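Local coordinates for protein 5,10-methylenetetrahydrofolate dehydrogenase (Bombyx mori, PDB 5ZF1) that probably catalyses the NADP+-dependent oxidation of 5,10-methylenetetrahydrofolate in one-carbon metabolism, at residues Ile217-Leu222 against Ile238-Thr243; Ile164-Asn169 against Ile196-Thr201; Ala142-Glu147 against Pro279-Met284. All blocks are in the same frame, centred on the assembly; numbering follows the deposited sequence. Where two conformers were deposited one is given.

How the interactions relate
Interactions 1 and 2 meet in the six-stranded parallel sheet of the NAD(P)-binding domain, their centres about 10 Å apart. I164, at the end of strand 160-164, between strands 215-218 and 193-197, probably hydrogen-bonds to interaction 1, through I164 O to A219 N and I164 N to I217 O, each 2.8 Å. Beyond these strand ends both contacts reach one sulfate ion, held by T220 of interaction 1 and by R166 and R199 of interaction 2. Interaction 3 packs two helices, its centre about 14 Å from interaction 1; V145 of helix 140-151 touches I217 CD1 and V240 CG2. Interactions 2 and 3, with centres about 19 Å apart, do not touch.

Interaction 1 (Ile217-Leu222 against Ile238-Thr243); sequences ITATGL and IDVGIT. With SO4 (sulfate ion), chain E.
V240 turns its side chain toward the end of strand 215-218. V240 CB lies 3.3 Å from T218 O, and CG2, the methyl beside its own backbone N, passes the same oxygen and ends on two apolar groups. V240 CG2 meets I217 CG2 at 3.7 Å and, a little farther off, A219 CB, where a small residue admits the valine. CG1, anti to the backbone N (chi1 180°), lies farther from strand 215-218, beside CG1 and CD1 of I242. Just before this point the backbones pair as parallel strands: T218 N gives a hydrogen bond to I238 O at 3.0 Å, and V240 N returns one to T218 O. The bridges I217-I238 and T218-D239 put the two isoleucines on one face of the sheet and the threonine and aspartate on the other.

Past the strands, the direct bonding gives way to water: I242 N donates to a molecule 2.9 Å away that also lies 3.1 Å from both T218 O and T220 O. I242 sets CG2 against G221 CA at 3.7 Å. The chain bends at G241 with a positive phi (86°), which suits glycine, and G241 N bonds to D239 OD1 in an Asx turn. T220 forms an ST turn, its OG1 accepting from L222 N while it donates to a sulfate oxygen, O2, at 3.0 Å.

D239 OD2 is bound by D257 N. In this Rossmann-type sheet strand 215-218 lies between strands 160-164 and 236-239; I217, I238 and V240 face helix 140-151, and I217 and V240 also touch I174 of helix 171-178.

Interaction 2 (Ile164-Asn169 against Ile196-Thr201); sequences IGRSKN and ICHRYT. With SO4 (sulfate ion), chain E.
Sulfate O4 is gripped twice by R199, from its backbone N and from NE at 2.9 Å, while O1 of the same ion takes R166 N at 2.9 Å in a nearly straight bond (174°). R199 bends at chi3, bringing its guanidinium edge to the ion, with NH2 on O3. The sulfate joins two loops after neighbouring parallel strands, tied by G165 N to C197 O at 2.8 Å. The loop after the second strand, here carrying R199, is where NADP-dependent Rossmann folds usually read the 2'-phosphate, so the ion, probably from the crystallisation liquor, may mark that pocket.

R166 runs extended from CG to NE, passing CD over H198 CB at 3.6 Å. Its guanidinium lies flat on the imidazole, planes 15° apart and NH1 over the ring centre; T201 OG1 sits over the opposite face. H198 is kept from turning by Y200 N bonding to ND1 in the ring plane, and by NE2 bonding to A192 O of the second subunit. A leucine at R166 would probably leave D191 of the second subunit without its salt-bridge partner and the histidine face without its stacked cation. R166 NH2 also lies 3.6 Å from Y200 CD2, the planes nearly perpendicular.

Interaction 3 (Ala142-Glu147 against Pro279-Met284); sequences ALAVVE and PMTVAM
M284 lays its side chain across helix 140-151 at A144: M284 CG rests 3.6 Å from A144 N, and SD continues to L143 CG at 3.7 Å. M284 and L143 cross at about a right angle. L143 CG stands anti to its own backbone N (chi1 -166°), which places the branch point of the leucine beside the sulfur.

The centre of the crossing belongs to A144. Its single methyl fits among three residues of the other helix: A144 CB touches M280 CB at 3.7 Å, and T281 N and M284 CG lie little farther away. A side chain as small as alanine suits helix axes that approach to 8.3 Å and cross at 107°. M280 folds at chi2 and chi3, so that its methyl CE comes back over A144 O at 3.7 Å and onto E147 CB at 3.9 Å. E147 CG also lies near both M280 CE and M284 CE, so the residue contributes its methylene groups here, while its carboxylate is engaged by R151 through OE2.

The contact joins helix 140-151 to the long C-terminal helix 277-298, both segments belonging to the NAD(P)-binding family region. Helix 7-26, from the catalytic domain at the start of the chain, adds I14 against E147, M280 and M284.

T281 OG1 is bonded to V277 O and to T141 OG1, at the margin of the crossing. With no polar bond linking the two segments, the crossing is held by the fit of apolar groups and depends on shape more than on direction, which suits flexible methionines.

Interaction 1 (Ile217-Leu222 against Ile238-Thr243)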
# COMPACT_ATOMS: atom_id res chain seq x y z
N ILE B 217 -8.09 -16.05 1.52
CA ILE B 217 -6.80 -16.13 2.17
C ILE B 217 -6.99 -15.64 3.60
O ILE B 217 -7.38 -14.50 3.80
CB ILE B 217 -5.74 -15.29 1.44
CG1 ILE B 217 -5.46 -15.90 0.07
CG2 ILE B 217 -4.47 -15.20 2.29
CD1 ILE B 217 -4.85 -14.94 -0.92
N THR B 218 -6.75 -16.52 4.58
CA THR B 218 -6.87 -16.15 6.00
C THR B 218 -5.48 -15.83 6.54
O THR B 218 -4.67 -16.74 6.71
CB THR B 218 -7.53 -17.24 6.85
OG1 THR B 218 -6.69 -18.40 6.92
CG2 THR B 218 -8.90 -17.63 6.30
N ALA B 219 -5.20 -14.55 6.79
CA ALA B 219 -3.89 -14.08 7.21
C ALA B 219 -3.92 -13.46 8.60
O ALA B 219 -2.88 -13.06 9.11
CB ALA B 219 -3.34 -13.06 6.21
N THR B 220 -5.08 -13.40 9.21
CA THR B 220 -5.21 -12.70 10.48
C THR B 220 -4.69 -13.55 11.64
O THR B 220 -4.73 -14.78 11.61
CB THR B 220 -6.67 -12.32 10.72
OG1 THR B 220 -6.78 -11.74 12.02
CG2 THR B 220 -7.57 -13.53 10.60
N GLY B 221 -4.17 -12.87 12.65
CA GLY B 221 -3.72 -13.50 13.87
C GLY B 221 -4.81 -13.73 14.89
O GLY B 221 -4.59 -14.43 15.88
N LEU B 222 -5.97 -13.16 14.67
CA LEU B 222 -7.14 -13.32 15.52
C LEU B 222 -7.96 -14.53 15.06
O LEU B 222 -8.01 -14.83 13.86
CB LEU B 222 -8.00 -12.06 15.48
CG LEU B 222 -7.30 -10.83 16.05
CD1 LEU B 222 -8.02 -9.55 15.67
CD2 LEU B 222 -7.18 -10.94 17.57
N ILE B 238 -6.65 -20.69 1.24
CA ILE B 238 -5.28 -20.72 1.74
C ILE B 238 -5.27 -20.17 3.16
O ILE B 238 -5.63 -19.01 3.38
CB ILE B 238 -4.32 -19.92 0.85
CG1 ILE B 238 -4.22 -20.60 -0.52
CG2 ILE B 238 -2.94 -19.81 1.53
CD1 ILE B 238 -3.55 -19.77 -1.58
N ASP B 239 -4.87 -21.02 4.11
CA ASP B 239 -4.68 -20.64 5.50
C ASP B 239 -3.21 -20.30 5.72
O ASP B 239 -2.34 -21.17 5.64
CB ASP B 239 -5.15 -21.78 6.42
CG ASP B 239 -5.21 -21.38 7.87
OD1 ASP B 239 -4.76 -20.27 8.21
OD2 ASP B 239 -5.73 -22.18 8.69
N VAL B 240 -2.92 -19.02 6.01
CA VAL B 240 -1.54 -18.58 6.14
C VAL B 240 -0.90 -19.16 7.40
O VAL B 240 0.32 -19.34 7.46
CB VAL B 240 -1.46 -17.04 6.09
CG1 VAL B 240 -0.04 -16.56 6.23
CG2 VAL B 240 -2.05 -16.53 4.78
N GLY B 241 -1.71 -19.49 8.40
CA GLY B 241 -1.19 -20.10 9.62
C GLY B 241 -0.73 -19.11 10.67
O GLY B 241 0.10 -19.48 11.51
N ILE B 242 -1.20 -17.87 10.62
CA ILE B 242 -0.93 -16.88 11.65
C ILE B 242 -1.91 -17.11 12.79
O ILE B 242 -3.03 -17.58 12.57
CB ILE B 242 -1.03 -15.44 11.09
CG1 ILE B 242 -0.20 -15.29 9.80
CG2 ILE B 242 -0.57 -14.42 12.12
CD1 ILE B 242 1.22 -15.83 9.89
N THR B 243 -1.51 -16.80 14.01
CA THR B 243 -2.31 -17.34 15.11
C THR B 243 -2.43 -16.43 16.33
O THR B 243 -3.26 -16.69 17.20
CB THR B 243 -1.72 -18.67 15.56
OG1 THR B 243 -2.75 -19.47 16.14
CG2 THR B 243 -0.61 -18.42 16.59
S SO4 E . -6.89 -8.11 11.50
O1 SO4 E . -5.71 -7.77 10.70
O2 SO4 E . -7.75 -9.15 10.96
O3 SO4 E . -6.38 -8.58 12.79
O4 SO4 E . -7.70 -6.91 11.73
O HOH W 1 -3.77 -16.90 9.63

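Interaction 2 (Ile164-Asn169 against Ile196-Thr201)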
# COMPACT_ATOMS: atom_id res chain seq x y z
N ILE B 164 -8.59 -12.10 4.59
CA ILE B 164 -9.05 -11.87 5.96
C ILE B 164 -7.80 -11.54 6.78
O ILE B 164 -6.99 -12.42 7.05
CB ILE B 164 -9.79 -13.09 6.54
CG1 ILE B 164 -10.96 -13.47 5.64
CG2 ILE B 164 -10.31 -12.76 7.97
CD1 ILE B 164 -11.66 -14.75 6.01
N GLY B 165 -7.64 -10.27 7.13
CA GLY B 165 -6.43 -9.83 7.82
C GLY B 165 -5.82 -8.69 7.06
O GLY B 165 -5.67 -8.73 5.84
N ARG B 166 -5.47 -7.62 7.78
CA ARG B 166 -4.90 -6.40 7.21
C ARG B 166 -3.53 -6.06 7.79
O ARG B 166 -3.08 -4.91 7.67
CB ARG B 166 -5.85 -5.21 7.39
CG ARG B 166 -6.14 -4.89 8.86
CD ARG B 166 -7.11 -3.73 9.02
NE ARG B 166 -7.44 -3.60 10.45
CZ ARG B 166 -8.30 -2.73 10.96
NH1 ARG B 166 -8.94 -1.87 10.17
NH2 ARG B 166 -8.52 -2.73 12.26
N SER B 167 -2.86 -7.02 8.43
CA SER B 167 -1.58 -6.72 9.08
C SER B 167 -0.58 -6.15 8.07
O SER B 167 -0.54 -6.53 6.90
CB SER B 167 -1.01 -7.97 9.74
OG SER B 167 -0.57 -8.93 8.78
N LYS B 168 0.26 -5.22 8.55
CA LYS B 168 1.17 -4.55 7.62
C LYS B 168 2.25 -5.49 7.12
O LYS B 168 2.79 -5.29 6.02
CB LYS B 168 1.79 -3.33 8.29
CG LYS B 168 0.79 -2.28 8.68
CD LYS B 168 -0.07 -1.88 7.50
CE LYS B 168 -1.10 -0.84 7.89
NZ LYS B 168 -1.82 -0.33 6.68
N ASN B 169 2.58 -6.51 7.90
CA ASN B 169 3.63 -7.44 7.49
C ASN B 169 3.12 -8.56 6.60
O ASN B 169 3.92 -9.12 5.84
CB ASN B 169 4.31 -8.07 8.71
CG ASN B 169 5.32 -7.15 9.37
OD1 ASN B 169 5.45 -5.97 9.02
ND2 ASN B 169 6.02 -7.69 10.35
N ILE B 196 -10.70 -6.60 1.39
CA ILE B 196 -9.92 -6.68 2.61
C ILE B 196 -10.93 -6.72 3.75
O ILE B 196 -11.64 -5.73 3.98
CB ILE B 196 -8.99 -5.48 2.76
CG1 ILE B 196 -7.98 -5.44 1.60
CG2 ILE B 196 -8.25 -5.56 4.08
CD1 ILE B 196 -7.40 -4.06 1.38
N CYS B 197 -11.01 -7.85 4.43
CA CYS B 197 -11.79 -8.00 5.65
C CYS B 197 -10.83 -8.01 6.83
O CYS B 197 -9.64 -8.31 6.68
CB CYS B 197 -12.61 -9.28 5.63
SG CYS B 197 -13.90 -9.33 4.35
N HIS B 198 -11.35 -7.67 8.00
CA HIS B 198 -10.46 -7.51 9.15
C HIS B 198 -11.27 -7.64 10.44
O HIS B 198 -12.44 -8.03 10.42
CB HIS B 198 -9.72 -6.17 9.11
CG HIS B 198 -10.61 -4.98 8.90
ND1 HIS B 198 -11.50 -4.53 9.86
CD2 HIS B 198 -10.75 -4.15 7.84
CE1 HIS B 198 -12.14 -3.47 9.39
NE2 HIS B 198 -11.71 -3.23 8.16
N ARG B 199 -10.62 -7.29 11.55
CA ARG B 199 -11.18 -7.55 12.88
C ARG B 199 -12.52 -6.88 13.08
O ARG B 199 -13.33 -7.37 13.88
CB ARG B 199 -10.20 -7.09 13.96
CG ARG B 199 -9.94 -5.60 13.98
CD ARG B 199 -8.76 -5.23 14.88
NE ARG B 199 -7.54 -5.93 14.49
CZ ARG B 199 -6.39 -5.87 15.16
NH1 ARG B 199 -6.29 -5.14 16.26
NH2 ARG B 199 -5.33 -6.55 14.72
N TYR B 200 -12.81 -5.79 12.37
CA TYR B 200 -14.07 -5.09 12.57
C TYR B 200 -15.11 -5.35 11.48
O TYR B 200 -16.18 -4.75 11.51
CB TYR B 200 -13.81 -3.58 12.71
CG TYR B 200 -12.93 -3.21 13.89
CD1 TYR B 200 -13.24 -3.64 15.18
CD2 TYR B 200 -11.81 -2.39 13.71
CE1 TYR B 200 -12.44 -3.28 16.25
CE2 TYR B 200 -10.99 -2.02 14.80
CZ TYR B 200 -11.32 -2.48 16.05
OH TYR B 200 -10.54 -2.13 17.15
N THR B 201 -14.80 -6.19 10.50
CA THR B 201 -15.83 -6.62 9.56
C THR B 201 -16.90 -7.41 10.30
O THR B 201 -16.57 -8.39 10.98
CB THR B 201 -15.21 -7.50 8.46
OG1 THR B 201 -14.20 -6.75 7.78
CG2 THR B 201 -16.27 -7.96 7.46
S SO4 E . -6.89 -8.11 11.50
O1 SO4 E . -5.71 -7.77 10.70
O2 SO4 E . -7.75 -9.15 10.96
O3 SO4 E . -6.38 -8.58 12.79
O4 SO4 E . -7.70 -6.91 11.73

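Interaction 3 (Ala142-Glu147 against Pro279-Met284)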
# COMPACT_ATOMS: atom_id res chain seq x y z
N ALA B 142 3.91 -13.09 2.23
CA ALA B 142 3.03 -12.65 1.16
C ALA B 142 3.48 -13.21 -0.18
O ALA B 142 2.67 -13.69 -0.98
CB ALA B 142 2.97 -11.12 1.12
N LEU B 143 4.79 -13.19 -0.43
CA LEU B 143 5.29 -13.75 -1.68
C LEU B 143 5.01 -15.25 -1.75
O LEU B 143 4.74 -15.78 -2.84
CB LEU B 143 6.79 -13.45 -1.80
CG LEU B 143 7.50 -13.63 -3.13
CD1 LEU B 143 6.81 -12.84 -4.25
CD2 LEU B 143 8.95 -13.16 -2.96
N ALA B 144 5.08 -15.93 -0.61
CA ALA B 144 4.79 -17.37 -0.57
C ALA B 144 3.35 -17.66 -0.98
O ALA B 144 3.09 -18.57 -1.78
CB ALA B 144 5.08 -17.93 0.82
N VAL B 145 2.40 -16.91 -0.43
CA VAL B 145 1.00 -17.07 -0.82
C VAL B 145 0.83 -16.87 -2.32
O VAL B 145 0.20 -17.68 -3.01
CB VAL B 145 0.11 -16.10 -0.03
CG1 VAL B 145 -1.30 -16.08 -0.63
CG2 VAL B 145 0.08 -16.53 1.39
N VAL B 146 1.39 -15.77 -2.85
CA VAL B 146 1.28 -15.48 -4.27
C VAL B 146 1.90 -16.61 -5.09
O VAL B 146 1.36 -17.02 -6.12
CB VAL B 146 1.92 -14.12 -4.58
CG1 VAL B 146 2.27 -14.01 -6.07
CG2 VAL B 146 1.00 -13.00 -4.17
N GLU B 147 3.02 -17.16 -4.62
CA GLU B 147 3.68 -18.24 -5.34
C GLU B 147 2.85 -19.53 -5.30
O GLU B 147 2.84 -20.29 -6.28
CB GLU B 147 5.08 -18.47 -4.76
CG GLU B 147 6.03 -19.27 -5.66
CD GLU B 147 6.32 -18.61 -7.01
OE1 GLU B 147 6.31 -17.37 -7.11
OE2 GLU B 147 6.59 -19.36 -7.97
N PRO B 279 7.52 -23.37 5.57
CA PRO B 279 8.56 -23.74 4.60
C PRO B 279 8.53 -22.90 3.33
O PRO B 279 9.60 -22.58 2.78
CB PRO B 279 8.25 -25.22 4.31
CG PRO B 279 7.57 -25.71 5.54
CD PRO B 279 6.80 -24.55 6.10
N MET B 280 7.34 -22.52 2.85
CA MET B 280 7.25 -21.63 1.70
C MET B 280 7.81 -20.24 2.01
O MET B 280 8.47 -19.63 1.16
CB MET B 280 5.79 -21.52 1.25
CG MET B 280 5.30 -22.61 0.32
SD MET B 280 6.20 -22.72 -1.23
CE MET B 280 5.66 -21.19 -2.03
N THR B 281 7.51 -19.72 3.19
CA THR B 281 8.09 -18.44 3.60
C THR B 281 9.61 -18.50 3.60
O THR B 281 10.29 -17.59 3.10
CB THR B 281 7.55 -18.05 4.98
OG1 THR B 281 6.13 -17.89 4.90
CG2 THR B 281 8.20 -16.76 5.47
N VAL B 282 10.18 -19.58 4.15
CA VAL B 282 11.63 -19.69 4.22
C VAL B 282 12.23 -19.77 2.82
O VAL B 282 13.25 -19.13 2.53
CB VAL B 282 12.02 -20.90 5.09
CG1 VAL B 282 13.48 -21.21 4.93
CG2 VAL B 282 11.73 -20.58 6.55
N ALA B 283 11.59 -20.52 1.92
CA ALA B 283 12.04 -20.59 0.53
C ALA B 283 12.00 -19.22 -0.13
O ALA B 283 12.89 -18.85 -0.89
CB ALA B 283 11.20 -21.58 -0.27
N MET B 284 10.96 -18.43 0.17
CA MET B 284 10.90 -17.09 -0.40
C MET B 284 11.93 -16.16 0.21
O MET B 284 12.40 -15.25 -0.49
CB MET B 284 9.49 -16.52 -0.24
CG MET B 284 8.46 -17.21 -1.09
SD MET B 284 8.83 -17.09 -2.84
CE MET B 284 9.29 -18.78 -3.09